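Local coordinates for protein EreC (PDB 6XCQ) that probably hydrolyses the macrolactone ester of erythromycin and related macrolide antibiotics, a reaction that underlies esterase-mediated macrolide resistance, at residues A60-G66 with D337-F343; R106-Y110 with L120-S124; S348-Q354 with S365-A371. The protein carries 1 engineered substitution. All coordinates share one frame; numbering follows the deposited sequence.

Contact 1: residues A60-G66 with D337-F343; sequences ARIVGLG and DYRAIAF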
ATOM      1  N   ALA A  60     -13.809  -4.184  13.847  1.00 27.43           N
ATOM      2  CA  ALA A  60     -12.739  -3.646  13.021  1.00 23.16           C
ATOM      3  C   ALA A  60     -13.273  -2.537  12.117  1.00 23.18           C
ATOM      4  O   ALA A  60     -14.360  -2.647  11.545  1.00 20.99           O
ATOM      5  CB  ALA A  60     -12.110  -4.761  12.176  1.00 20.15           C
ATOM      6  N   ARG A  61     -12.504  -1.456  11.998  1.00 20.63           N
ATOM      7  CA  ARG A  61     -12.735  -0.466  10.961  1.00 20.08           C
ATOM      8  C   ARG A  61     -11.628  -0.423   9.914  1.00 19.67           C
ATOM      9  O   ARG A  61     -11.823   0.190   8.857  1.00 20.07           O
ATOM     10  CB  ARG A  61     -12.906   0.931  11.573  1.00 24.31           C
ATOM     11  CG  ARG A  61     -14.133   1.076  12.457  1.00 25.40           C
ATOM     12  CD  ARG A  61     -14.331   2.536  12.817  1.00 26.78           C
ATOM     13  NE  ARG A  61     -14.386   3.352  11.612  1.00 30.26           N
ATOM     14  CZ  ARG A  61     -14.249   4.674  11.589  1.00 28.07           C
ATOM     15  NH1 ARG A  61     -14.031   5.345  12.715  1.00 35.18           N
ATOM     16  NH2 ARG A  61     -14.300   5.320  10.433  1.00 25.59           N
ATOM     17  N   ILE A  62     -10.484  -1.055  10.175  1.00 15.48           N
ATOM     18  CA  ILE A  62      -9.374  -1.140   9.227  1.00 19.59           C
ATOM     19  C   ILE A  62      -8.942  -2.599   9.157  1.00 14.40           C
ATOM     20  O   ILE A  62      -8.490  -3.153  10.161  1.00 15.48           O
ATOM     21  CB  ILE A  62      -8.185  -0.264   9.653  1.00 16.95           C
ATOM     22  CG1 ILE A  62      -8.626   1.185   9.898  1.00 22.56           C
ATOM     23  CG2 ILE A  62      -7.093  -0.291   8.607  1.00 15.30           C
ATOM     24  CD1 ILE A  62      -7.852   1.852  10.971  1.00 19.18           C
ATOM     25  N   VAL A  63      -9.077  -3.220   7.985  1.00 13.39           N
ATOM     26  CA  VAL A  63      -8.620  -4.589   7.776  1.00 15.57           C
ATOM     27  C   VAL A  63      -7.639  -4.590   6.611  1.00 16.37           C
ATOM     28  O   VAL A  63      -7.982  -4.171   5.497  1.00 16.14           O
ATOM     29  CB  VAL A  63      -9.780  -5.565   7.517  1.00 15.18           C
ATOM     30  CG1 VAL A  63      -9.220  -6.949   7.157  1.00 13.76           C
ATOM     31  CG2 VAL A  63     -10.661  -5.685   8.758  1.00 15.24           C
ATOM     32  N   GLY A  64      -6.419  -5.058   6.865  1.00 12.86           N
ATOM     33  CA  GLY A  64      -5.429  -5.177   5.811  1.00 13.86           C
ATOM     34  C   GLY A  64      -5.448  -6.573   5.219  1.00 17.67           C
ATOM     35  O   GLY A  64      -5.449  -7.565   5.952  1.00 17.68           O
ATOM     36  N   LEU A  65      -5.483  -6.643   3.881  1.00 16.55           N
ATOM     37  CA  LEU A  65      -5.331  -7.884   3.119  1.00 16.36           C
ATOM     38  C   LEU A  65      -3.957  -7.838   2.460  1.00 19.78           C
ATOM     39  O   LEU A  65      -3.711  -7.005   1.579  1.00 17.98           O
ATOM     40  CB  LEU A  65      -6.437  -8.045   2.072  1.00 16.48           C
ATOM     41  CG  LEU A  65      -7.904  -7.992   2.537  1.00 18.72           C
ATOM     42  CD1 LEU A  65      -8.834  -8.030   1.333  1.00 13.88           C
ATOM     43  CD2 LEU A  65      -8.233  -9.148   3.474  1.00 11.39           C
ATOM     44  N   GLY A  66      -3.056  -8.704   2.910  1.00 16.22           N
ATOM     45  CA  GLY A  66      -1.668  -8.648   2.507  1.00 13.51           C
ATOM     46  C   GLY A  66      -1.388  -9.333   1.185  1.00 18.45           C
ATOM     47  O   GLY A  66      -2.273  -9.673   0.397  1.00 18.42           O
ATOM     48  N   ASP A 337      -9.065  -1.125  16.533  1.00 25.25           N
ATOM     49  CA  ASP A 337      -9.931  -1.509  15.424  1.00 25.48           C
ATOM     50  C   ASP A 337      -9.155  -1.787  14.129  1.00 20.34           C
ATOM     51  O   ASP A 337      -9.729  -1.699  13.041  1.00 18.02           O
ATOM     52  CB  ASP A 337     -10.979  -0.420  15.190  1.00 25.23           C
ATOM     53  CG  ASP A 337     -10.353   0.926  14.875  1.00 26.64           C
ATOM     54  OD1 ASP A 337      -9.110   0.997  14.816  1.00 25.91           O
ATOM     55  OD2 ASP A 337     -11.095   1.917  14.680  1.00 32.57           O
ATOM     56  N   TYR A 338      -7.863  -2.092  14.225  1.00 20.45           N
ATOM     57  CA  TYR A 338      -7.052  -2.502  13.085  1.00 20.41           C
ATOM     58  C   TYR A 338      -6.836  -4.007  13.125  1.00 19.74           C
ATOM     59  O   TYR A 338      -6.500  -4.558  14.178  1.00 20.19           O
ATOM     60  CB  TYR A 338      -5.693  -1.796  13.089  1.00 16.14           C
ATOM     61  CG  TYR A 338      -4.744  -2.306  12.021  1.00 16.61           C
ATOM     62  CD1 TYR A 338      -5.042  -2.156  10.675  1.00 16.82           C
ATOM     63  CD2 TYR A 338      -3.544  -2.920  12.360  1.00 15.82           C
ATOM     64  CE1 TYR A 338      -4.160  -2.619   9.685  1.00 15.76           C
ATOM     65  CE2 TYR A 338      -2.663  -3.374  11.386  1.00 17.93           C
ATOM     66  CZ  TYR A 338      -2.978  -3.224  10.056  1.00 17.83           C
ATOM     67  OH  TYR A 338      -2.111  -3.699   9.090  1.00 16.32           O
ATOM     68  N   ARG A 339      -7.011  -4.666  11.974  1.00 17.16           N
ATOM     69  CA  ARG A 339      -6.700  -6.086  11.824  1.00 17.09           C
ATOM     70  C   ARG A 339      -5.845  -6.280  10.579  1.00 18.57           C
ATOM     71  O   ARG A 339      -6.035  -5.577   9.583  1.00 17.30           O
ATOM     72  CB  ARG A 339      -7.976  -6.942  11.705  1.00 25.17           C
ATOM     73  CG  ARG A 339      -9.043  -6.673  12.770  1.00 17.73           C
ATOM     74  CD  ARG A 339      -8.690  -7.218  14.157  1.00 18.04           C
ATOM     75  NE  ARG A 339      -9.832  -7.000  15.049  1.00 27.63           N
ATOM     76  CZ  ARG A 339      -9.964  -5.973  15.892  1.00 31.52           C
ATOM     77  NH1 ARG A 339      -9.000  -5.064  16.012  1.00 24.55           N
ATOM     78  NH2 ARG A 339     -11.067  -5.853  16.622  1.00 28.62           N
ATOM     79  N   ALA A 340      -4.913  -7.241  10.634  1.00 22.35           N
ATOM     80  CA  ALA A 340      -3.976  -7.502   9.540  1.00 16.47           C
ATOM     81  C   ALA A 340      -4.030  -8.976   9.152  1.00 14.22           C
ATOM     82  O   ALA A 340      -3.769  -9.849   9.986  1.00 13.85           O
ATOM     83  CB  ALA A 340      -2.545  -7.126   9.941  1.00 15.72           C
ATOM     84  N   ILE A 341      -4.323  -9.252   7.890  1.00 17.40           N
ATOM     85  CA  ILE A 341      -4.354 -10.619   7.383  1.00 12.24           C
ATOM     86  C   ILE A 341      -3.193 -10.776   6.400  1.00 14.11           C
ATOM     87  O   ILE A 341      -3.185 -10.158   5.328  1.00 14.03           O
ATOM     88  CB  ILE A 341      -5.699 -10.957   6.731  1.00 17.03           C
ATOM     89  CG1 ILE A 341      -6.854 -10.547   7.663  1.00 17.77           C
ATOM     90  CG2 ILE A 341      -5.745 -12.451   6.388  1.00 17.07           C
ATOM     91  CD1 ILE A 341      -8.236 -10.876   7.147  1.00 15.97           C
ATOM     92  N   ALA A 342      -2.183 -11.546   6.793  1.00 12.26           N
ATOM     93  CA  ALA A 342      -1.077 -11.869   5.896  1.00 15.77           C
ATOM     94  C   ALA A 342      -1.493 -12.934   4.885  1.00 13.42           C
ATOM     95  O   ALA A 342      -2.317 -13.799   5.183  1.00 13.02           O
ATOM     96  CB  ALA A 342       0.129 -12.367   6.680  1.00  9.26           C
ATOM     97  N   PHE A 343      -0.928 -12.851   3.677  1.00 12.68           N
ATOM     98  CA  PHE A 343      -1.112 -13.856   2.628  1.00 12.92           C
ATOM     99  C   PHE A 343       0.233 -14.509   2.364  1.00 14.34           C
ATOM    100  O   PHE A 343       1.217 -13.803   2.119  1.00 14.72           O
ATOM    101  CB  PHE A 343      -1.596 -13.250   1.301  1.00 13.00           C
ATOM    102  CG  PHE A 343      -3.023 -12.818   1.275  1.00 11.78           C
ATOM    103  CD1 PHE A 343      -3.693 -12.433   2.432  1.00 17.56           C
ATOM    104  CD2 PHE A 343      -3.684 -12.723   0.061  1.00 19.47           C
ATOM    105  CE1 PHE A 343      -5.022 -11.990   2.380  1.00 17.06           C
ATOM    106  CE2 PHE A 343      -5.007 -12.287   0.004  1.00 21.76           C
ATOM    107  CZ  PHE A 343      -5.671 -11.925   1.167  1.00 21.38           C
TER

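Contact 2: residues R106-Y110 with L120-S124; sequences RLSEY and LERFS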
ATOM      1  N   ARG A 106      -7.648   9.254 -10.131  1.00 16.19           N
ATOM      2  CA  ARG A 106      -7.752   8.765 -11.501  1.00 16.71           C
ATOM      3  C   ARG A 106      -8.287   7.341 -11.539  1.00 22.62           C
ATOM      4  O   ARG A 106      -9.082   6.996 -12.417  1.00 23.44           O
ATOM      5  CB  ARG A 106      -6.390   8.844 -12.184  1.00 20.88           C
ATOM      6  CG  ARG A 106      -5.833  10.258 -12.202  1.00 28.73           C
ATOM      7  CD  ARG A 106      -4.540  10.334 -12.976  1.00 39.22           C
ATOM      8  NE  ARG A 106      -4.044  11.705 -13.032  1.00 48.60           N
ATOM      9  CZ  ARG A 106      -2.916  12.124 -12.467  1.00 58.70           C
ATOM     10  NH1 ARG A 106      -2.137  11.273 -11.801  1.00 44.18           N
ATOM     11  NH2 ARG A 106      -2.562  13.399 -12.579  1.00 54.36           N
ATOM     12  N   LEU A 107      -7.856   6.492 -10.600  1.00 16.57           N
ATOM     13  CA  LEU A 107      -8.434   5.157 -10.524  1.00 16.58           C
ATOM     14  C   LEU A 107      -9.927   5.225 -10.213  1.00 24.32           C
ATOM     15  O   LEU A 107     -10.712   4.425 -10.734  1.00 17.76           O
ATOM     16  CB  LEU A 107      -7.685   4.318  -9.492  1.00 16.98           C
ATOM     17  CG  LEU A 107      -6.197   4.039  -9.781  1.00 13.43           C
ATOM     18  CD1 LEU A 107      -5.586   3.228  -8.640  1.00 15.28           C
ATOM     19  CD2 LEU A 107      -5.977   3.326 -11.126  1.00 12.52           C
ATOM     20  N   SER A 108     -10.346   6.186  -9.377  1.00 16.51           N
ATOM     21  CA  SER A 108     -11.768   6.329  -9.086  1.00 20.17           C
ATOM     22  C   SER A 108     -12.548   6.698 -10.339  1.00 17.91           C
ATOM     23  O   SER A 108     -13.657   6.193 -10.558  1.00 19.49           O
ATOM     24  CB  SER A 108     -11.995   7.391  -8.015  1.00 27.91           C
ATOM     25  OG  SER A 108     -11.631   6.910  -6.744  1.00 29.89           O
ATOM     26  N   GLU A 109     -12.000   7.607 -11.151  1.00 18.14           N
ATOM     27  CA  GLU A 109     -12.593   7.895 -12.454  1.00 21.93           C
ATOM     28  C   GLU A 109     -12.761   6.622 -13.269  1.00 25.92           C
ATOM     29  O   GLU A 109     -13.784   6.428 -13.933  1.00 28.34           O
ATOM     30  CB  GLU A 109     -11.710   8.861 -13.233  1.00 24.30           C
ATOM     31  CG  GLU A 109     -11.803  10.315 -12.865  1.00 48.79           C
ATOM     32  CD  GLU A 109     -10.989  11.148 -13.824  1.00 44.06           C
ATOM     33  OE1 GLU A 109     -11.474  11.381 -14.954  1.00 61.15           O
ATOM     34  OE2 GLU A 109      -9.848  11.526 -13.471  1.00 45.25           O
ATOM     35  N   TYR A 110     -11.742   5.760 -13.260  1.00 19.93           N
ATOM     36  CA  TYR A 110     -11.842   4.493 -13.968  1.00 18.23           C
ATOM     37  C   TYR A 110     -13.019   3.675 -13.458  1.00 19.39           C
ATOM     38  O   TYR A 110     -13.848   3.203 -14.241  1.00 22.82           O
ATOM     39  CB  TYR A 110     -10.538   3.711 -13.813  1.00 20.40           C
ATOM     40  CG  TYR A 110     -10.658   2.244 -14.167  1.00 23.26           C
ATOM     41  CD1 TYR A 110     -10.801   1.842 -15.500  1.00 16.96           C
ATOM     42  CD2 TYR A 110     -10.617   1.264 -13.178  1.00 18.03           C
ATOM     43  CE1 TYR A 110     -10.899   0.490 -15.838  1.00 17.77           C
ATOM     44  CE2 TYR A 110     -10.705  -0.094 -13.505  1.00 14.19           C
ATOM     45  CZ  TYR A 110     -10.848  -0.471 -14.838  1.00 21.05           C
ATOM     46  OH  TYR A 110     -10.943  -1.804 -15.180  1.00 19.75           O
ATOM     47  N   LEU A 120      -8.361   0.413 -18.190  1.00 23.84           N
ATOM     48  CA  LEU A 120      -7.584   0.818 -17.024  1.00 19.41           C
ATOM     49  C   LEU A 120      -6.264   1.468 -17.421  1.00 20.92           C
ATOM     50  O   LEU A 120      -5.778   2.357 -16.711  1.00 22.29           O
ATOM     51  CB  LEU A 120      -7.334  -0.389 -16.117  1.00 20.26           C
ATOM     52  CG  LEU A 120      -6.364  -0.167 -14.942  1.00 16.57           C
ATOM     53  CD1 LEU A 120      -6.922   0.864 -13.925  1.00 16.39           C
ATOM     54  CD2 LEU A 120      -6.068  -1.509 -14.276  1.00 16.28           C
ATOM     55  N   GLU A 121      -5.674   1.052 -18.549  1.00 17.94           N
ATOM     56  CA  GLU A 121      -4.428   1.658 -19.010  1.00 22.16           C
ATOM     57  C   GLU A 121      -4.524   3.179 -19.137  1.00 20.22           C
ATOM     58  O   GLU A 121      -3.515   3.873 -19.010  1.00 20.05           O
ATOM     59  CB  GLU A 121      -4.017   1.077 -20.361  1.00 21.22           C
ATOM     60  CG  GLU A 121      -3.497  -0.335 -20.316  1.00 23.34           C
ATOM     61  CD  GLU A 121      -4.590  -1.350 -20.529  1.00 30.71           C
ATOM     62  OE1 GLU A 121      -5.766  -1.026 -20.246  1.00 20.99           O
ATOM     63  OE2 GLU A 121      -4.275  -2.472 -20.978  1.00 35.58           O
ATOM     64  N   ARG A 122      -5.716   3.709 -19.396  1.00 22.13           N
ATOM     65  CA  ARG A 122      -5.866   5.153 -19.570  1.00 25.29           C
ATOM     66  C   ARG A 122      -5.855   5.906 -18.249  1.00 35.87           C
ATOM     67  O   ARG A 122      -5.660   7.126 -18.248  1.00 22.31           O
ATOM     68  CB  ARG A 122      -7.166   5.468 -20.303  1.00 34.21           C
ATOM     69  CG  ARG A 122      -7.267   4.878 -21.697  1.00 39.19           C
ATOM     70  CD  ARG A 122      -6.877   5.900 -22.757  1.00 66.13           C
ATOM     71  NE  ARG A 122      -6.594   5.276 -24.048  1.00 69.97           N
ATOM     72  CZ  ARG A 122      -7.521   4.782 -24.865  1.00 65.11           C
ATOM     73  NH1 ARG A 122      -7.162   4.235 -26.017  1.00 61.01           N
ATOM     74  NH2 ARG A 122      -8.806   4.834 -24.534  1.00 55.56           N
ATOM     75  N   PHE A 123      -6.065   5.214 -17.131  1.00 19.21           N
ATOM     76  CA  PHE A 123      -6.247   5.864 -15.842  1.00 19.30           C
ATOM     77  C   PHE A 123      -5.149   5.516 -14.854  1.00 22.65           C
ATOM     78  O   PHE A 123      -5.276   5.841 -13.666  1.00 19.07           O
ATOM     79  CB  PHE A 123      -7.597   5.480 -15.230  1.00 18.78           C
ATOM     80  CG  PHE A 123      -8.777   5.870 -16.063  1.00 27.88           C
ATOM     81  CD1 PHE A 123      -9.207   5.059 -17.104  1.00 25.35           C
ATOM     82  CD2 PHE A 123      -9.455   7.057 -15.811  1.00 27.96           C
ATOM     83  CE1 PHE A 123     -10.303   5.420 -17.875  1.00 27.19           C
ATOM     84  CE2 PHE A 123     -10.552   7.425 -16.582  1.00 27.70           C
ATOM     85  CZ  PHE A 123     -10.973   6.605 -17.617  1.00 31.47           C
ATOM     86  N   SER A 124      -4.069   4.883 -15.304  0.65 21.09           N
ATOM     87  CA  SER A 124      -3.106   4.324 -14.373  0.65 20.44           C
ATOM     88  C   SER A 124      -1.705   4.435 -14.946  0.65 28.50           C
ATOM     89  O   SER A 124      -1.510   4.411 -16.164  0.65 26.84           O
ATOM     90  CB  SER A 124      -3.433   2.861 -14.072  0.65 22.29           C
ATOM     91  OG  SER A 124      -3.475   2.115 -15.274  0.65 24.04           O
TER

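Contact 3: residues S348-Q354 with S365-A371; sequences STVPEMQ and SVVTTPA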
ATOM      1  N   SER A 348       6.926 -23.402  -5.030  1.00 16.41           N
ATOM      2  CA  SER A 348       8.375 -23.544  -5.010  1.00 17.96           C
ATOM      3  C   SER A 348       9.070 -22.307  -5.552  1.00 17.19           C
ATOM      4  O   SER A 348      10.249 -22.094  -5.261  1.00 20.17           O
ATOM      5  CB  SER A 348       8.814 -24.776  -5.816  1.00 21.30           C
ATOM      6  OG  SER A 348       8.463 -24.619  -7.179  1.00 29.75           O
ATOM      7  N   THR A 349       8.359 -21.481  -6.310  1.00 14.78           N
ATOM      8  CA  THR A 349       8.904 -20.260  -6.872  1.00 17.96           C
ATOM      9  C   THR A 349       7.981 -19.096  -6.540  1.00 22.00           C
ATOM     10  O   THR A 349       6.830 -19.275  -6.126  1.00 17.66           O
ATOM     11  CB  THR A 349       9.075 -20.371  -8.393  1.00 22.53           C
ATOM     12  OG1 THR A 349       7.786 -20.537  -8.995  1.00 22.66           O
ATOM     13  CG2 THR A 349       9.956 -21.573  -8.773  1.00 17.31           C
ATOM     14  N   VAL A 350       8.490 -17.891  -6.758  1.00 15.27           N
ATOM     15  CA  VAL A 350       7.745 -16.668  -6.476  1.00 16.90           C
ATOM     16  C   VAL A 350       8.281 -15.583  -7.402  1.00 18.12           C
ATOM     17  O   VAL A 350       9.477 -15.604  -7.746  1.00 19.38           O
ATOM     18  CB  VAL A 350       7.870 -16.300  -4.984  1.00 15.12           C
ATOM     19  CG1 VAL A 350       9.311 -15.847  -4.624  1.00 16.11           C
ATOM     20  CG2 VAL A 350       6.861 -15.277  -4.576  1.00 14.94           C
ATOM     21  N   PRO A 351       7.447 -14.662  -7.885  1.00 20.56           N
ATOM     22  CA  PRO A 351       7.991 -13.508  -8.610  1.00 20.32           C
ATOM     23  C   PRO A 351       8.798 -12.649  -7.657  1.00 18.82           C
ATOM     24  O   PRO A 351       8.363 -12.345  -6.544  1.00 25.95           O
ATOM     25  CB  PRO A 351       6.743 -12.769  -9.119  1.00 18.06           C
ATOM     26  CG  PRO A 351       5.599 -13.697  -8.901  1.00 21.61           C
ATOM     27  CD  PRO A 351       5.978 -14.602  -7.784  1.00 17.18           C
ATOM     28  N   GLU A 352       9.983 -12.272  -8.088  1.00 18.46           N
ATOM     29  CA  GLU A 352      10.855 -11.438  -7.287  1.00 18.81           C
ATOM     30  C   GLU A 352      11.245 -10.218  -8.108  1.00 22.33           C
ATOM     31  O   GLU A 352      11.248 -10.257  -9.343  1.00 19.61           O
ATOM     32  CB  GLU A 352      12.098 -12.230  -6.841  1.00 16.03           C
ATOM     33  CG  GLU A 352      13.114 -11.446  -5.990  1.00 18.89           C
ATOM     34  CD  GLU A 352      12.534 -10.935  -4.682  1.00 28.64           C
ATOM     35  OE1 GLU A 352      11.781  -9.933  -4.726  1.00 20.28           O
ATOM     36  OE2 GLU A 352      12.840 -11.532  -3.614  1.00 18.65           O
ATOM     37  N   MET A 353      11.553  -9.127  -7.419  1.00 18.75           N
ATOM     38  CA  MET A 353      12.072  -7.944  -8.080  1.00 22.00           C
ATOM     39  C   MET A 353      13.585  -8.049  -8.203  1.00 26.70           C
ATOM     40  O   MET A 353      14.281  -8.311  -7.218  1.00 32.75           O
ATOM     41  CB  MET A 353      11.662  -6.688  -7.314  1.00 21.04           C
ATOM     42  CG  MET A 353      10.162  -6.419  -7.440  1.00 23.22           C
ATOM     43  SD  MET A 353       9.569  -5.121  -6.345  1.00 35.12           S
ATOM     44  CE  MET A 353       9.533  -6.025  -4.806  1.00 29.05           C
ATOM     45  N   GLN A 354      14.086  -7.872  -9.416  1.00 25.33           N
ATOM     46  CA  GLN A 354      15.513  -7.955  -9.690  1.00 25.71           C
ATOM     47  C   GLN A 354      16.076  -6.547  -9.849  1.00 27.98           C
ATOM     48  O   GLN A 354      15.715  -5.835 -10.794  1.00 28.11           O
ATOM     49  CB  GLN A 354      15.767  -8.794 -10.936  1.00 21.15           C
ATOM     50  CG  GLN A 354      17.244  -8.981 -11.219  1.00 47.44           C
ATOM     51  CD  GLN A 354      17.484  -9.824 -12.439  1.00 48.01           C
ATOM     52  OE1 GLN A 354      17.993 -10.938 -12.339  1.00 45.87           O
ATOM     53  NE2 GLN A 354      17.103  -9.306 -13.607  1.00 55.11           N
ATOM     54  N   SER A 365      13.130  -5.512 -12.722  1.00 24.03           N
ATOM     55  CA  SER A 365      12.398  -6.513 -13.468  1.00 26.41           C
ATOM     56  C   SER A 365      11.769  -7.470 -12.472  1.00 22.20           C
ATOM     57  O   SER A 365      12.120  -7.490 -11.291  1.00 27.59           O
ATOM     58  CB  SER A 365      13.321  -7.252 -14.450  1.00 27.59           C
ATOM     59  OG  SER A 365      13.584  -6.448 -15.582  1.00 49.76           O
ATOM     60  N   VAL A 366      10.821  -8.253 -12.963  1.00 17.17           N
ATOM     61  CA  VAL A 366      10.104  -9.235 -12.166  1.00 17.41           C
ATOM     62  C   VAL A 366      10.410 -10.580 -12.784  1.00 22.72           C
ATOM     63  O   VAL A 366      10.016 -10.838 -13.928  1.00 24.69           O
ATOM     64  CB  VAL A 366       8.592  -8.978 -12.150  1.00 23.88           C
ATOM     65  CG1 VAL A 366       7.875 -10.113 -11.429  1.00 23.59           C
ATOM     66  CG2 VAL A 366       8.299  -7.622 -11.516  1.00 22.88           C
ATOM     67  N   VAL A 367      11.119 -11.433 -12.043  1.00 19.31           N
ATOM     68  CA  VAL A 367      11.582 -12.717 -12.540  1.00 18.86           C
ATOM     69  C   VAL A 367      11.170 -13.806 -11.560  1.00 24.72           C
ATOM     70  O   VAL A 367      11.171 -13.599 -10.341  1.00 30.00           O
ATOM     71  CB  VAL A 367      13.111 -12.734 -12.762  1.00 24.43           C
ATOM     72  CG1 VAL A 367      13.507 -11.689 -13.776  1.00 22.13           C
ATOM     73  CG2 VAL A 367      13.848 -12.492 -11.457  1.00 24.55           C
ATOM     74  N   THR A 368      10.812 -14.966 -12.094  1.00 21.71           N
ATOM     75  CA  THR A 368      10.482 -16.106 -11.250  1.00 21.99           C
ATOM     76  C   THR A 368      11.755 -16.667 -10.621  1.00 22.64           C
ATOM     77  O   THR A 368      12.726 -16.964 -11.320  1.00 21.91           O
ATOM     78  CB  THR A 368       9.761 -17.163 -12.081  1.00 24.51           C
ATOM     79  OG1 THR A 368       8.538 -16.611 -12.594  1.00 29.31           O
ATOM     80  CG2 THR A 368       9.437 -18.369 -11.237  1.00 27.06           C
ATOM     81  N   THR A 369      11.752 -16.802  -9.301  0.53 15.50           N
ATOM     82  CA  THR A 369      12.917 -17.253  -8.566  0.53 21.58           C
ATOM     83  C   THR A 369      12.461 -18.203  -7.468  0.53 21.46           C
ATOM     84  O   THR A 369      11.302 -18.142  -7.037  0.53 19.27           O
ATOM     85  CB  THR A 369      13.701 -16.065  -7.976  0.53 25.32           C
ATOM     86  OG1 THR A 369      15.079 -16.428  -7.814  0.53 24.27           O
ATOM     87  CG2 THR A 369      13.138 -15.638  -6.642  0.53 20.52           C
ATOM     88  N   PRO A 370      13.331 -19.114  -7.025  1.00 24.34           N
ATOM     89  CA  PRO A 370      12.937 -20.069  -5.974  1.00 16.55           C
ATOM     90  C   PRO A 370      12.534 -19.356  -4.691  1.00 19.77           C
ATOM     91  O   PRO A 370      13.213 -18.438  -4.233  1.00 20.88           O
ATOM     92  CB  PRO A 370      14.201 -20.916  -5.758  1.00 19.17           C
ATOM     93  CG  PRO A 370      14.919 -20.844  -7.049  1.00 23.24           C
ATOM     94  CD  PRO A 370      14.661 -19.446  -7.571  1.00 29.88           C
ATOM     95  N   ALA A 371      11.425 -19.793  -4.099  1.00 11.76           N
ATOM     96  CA  ALA A 371      11.012 -19.182  -2.844  1.00 20.21           C
ATOM     97  C   ALA A 371      11.794 -19.801  -1.686  1.00 20.79           C
ATOM     98  O   ALA A 371      12.417 -20.860  -1.822  1.00 17.56           O
ATOM     99  CB  ALA A 371       9.502 -19.338  -2.624  1.00 16.31           C
TER

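Contact 1: residues A60-G66 with D337-F343
Asp337 O is gripped by two backbone donors: Arg61 N at 3.0 Å, in the carbonyl plane on a lone pair, and Ile62 N nearly in line with the C=O. Beyond this fork the backbone bonds alternate, Arg339 N to Ile62 O at 2.8 Å, then Gly64 N to Arg339 O, Ile341 N to Gly64 O and Gly66 N to Ile341 O. This is a parallel pairing inside the mixed central sheet, where strand 62-65 lies between strands 338-345 and 301-304. The Asp337 carboxylate runs alongside the aliphatic part of Arg61, OD2 lying 3.7 Å from Arg61 CB, but its salt bridge is to Arg333. On one face of the sheet the Tyr338 ring, CG anti to the backbone N (chi1 173°), turns its edge to Ile62, with CD1 3.5 Å from Ile62 CG2. The other face carries Ile341 CD1, which meets Val63 CG1 at 4.0 Å and Leu65 CD2, and Arg339, whose CG packs 3.7 Å from Ala60 CB. Phe343 lays its ring over Gly66 O, which stands 3.3 Å above the ring plane toward the rim; helix 73-90 covers this ring through Phe75, Ala78 and Leu82.

Contact 2: residues R106-Y110 with L120-S124
Phe123 and Tyr110 set the geometry of this contact, each offering a ring to aliphatic carbons of the other segment. Phe123 CB is directed at helix 101-112, and the ring lays one face against Tyr110: Tyr110 CB lies 4.0 Å from the centroid of the Phe123 ring, 28° off the ring normal, a CH-pi contact, with Tyr110 CA over the middle of the same face. Around the rest of this ring, Arg106 O comes within 3.4 Å of Phe123 CD2 and Glu109 CB within 3.8 Å of Phe123 CE2. The Tyr110 ring turns toward Leu120 because its CG stands anti to the backbone N (chi1 164°). There it receives Leu120 CD1 over one face, 3.9 Å from the ring centroid, while Leu120 CB sits 3.7 Å from Tyr110 CE1 on that face too. The two aromatic planes are 50° apart, too oblique to be a stack or a T-shaped pair. Leu107 completes the patch with one methyl: CD2 touches Leu120 CD1 at 3.8 Å and also Phe123 O and Ser124 CB. Within 120-124, Leu120 O accepts Phe123 N at 2.9 Å, which folds the short turn. Leu107 rests on Leu152 of strand 151-154, Tyr110 on Ile137 and Leu120 on Phe129 of helix 126-146, so the contact packs the turn back on the preceding helix just before the next helix starts. No hydrogen bond crosses between the segments. Arg106 O bonds to Tyr110 N within the helix, and the extended Arg106 side chain leads off to a salt bridge with Asp165. The cohesion is therefore that of CH-pi and aliphatic contacts, with the carbonyl oxygens of Leu120 and Arg106 bonded within their own segments.

Contact 3: residues S348-Q354 with S365-A371
Glu352 faces Val367 as a hydrogen-bonded antiparallel pair, Glu352 N to Val367 O and Val367 N to Glu352 O both 2.9 Å. Its CB lies 3.9 Å from Val367 O and, in one of the two conformers of Thr369, against Thr369 CG2, a diagonal contact on the face that also carries Val350 and Gln354. CG then leaves anti to the backbone N (chi1 179°), and a bend at the next bond (chi2 61°) curls the carboxylate round to its own backbone, at the NH of the next residue. At the tip, Glu352 OE1 accepts Met353 N at 2.8 Å with its anti lone pair and is also bound by Gln409 NE2, while Glu352 OE2 pairs with Ser410 OG; these bonds hold the carboxylate against rotation. On the opposite face Pro351 CB meets Val366 CG1 at 3.7 Å. Pro351 and Pro370 stand in non-hydrogen-bonded pairs, where a ring nitrogen without a proton costs no cross-strand bond. At one end Ala371 N reaches Ser348 O at 2.8 Å, well above the carbonyl plane, and Thr349 CB presses 3.5 Å from Thr368 CG2, a tight fit. At the other, Gln354 N bonds to Ser365 O at 2.7 Å and Ser365 N returns the bond to Gln354 O. The arrangement is a two-stranded beta hairpin. Ser365 OG bonds to Ser357 OG and to the terminal carboxylate of Leu438, whose backbone also bonds to Val366; Val350 and Ala371 lean on His345 at the end of strand 338-345, and Pro351 rests on Val72 in the loop just before helix 73-90.

In the fold
Contact 1 is the buried one, two parallel strands of the central sheet; contacts 2 and 3 are only partly buried and lie farther from the chain centre. Contacts 1 and 3 both rest on regular backbone bonding, parallel between segments 271 residues apart in the first, antiparallel within a hairpin in the other. Contact 2 has no bond between its segments and depends on aromatic and aliphatic surfaces beside strand 151-154, an outermost strand of that same central sheet. Strand 338-345 of contact 1 is followed, after a short turn, by the first strand of the hairpin of contact 3. No two of the contacts touch; contacts 1 and 3 come nearest, about 9 Å between nearest atoms.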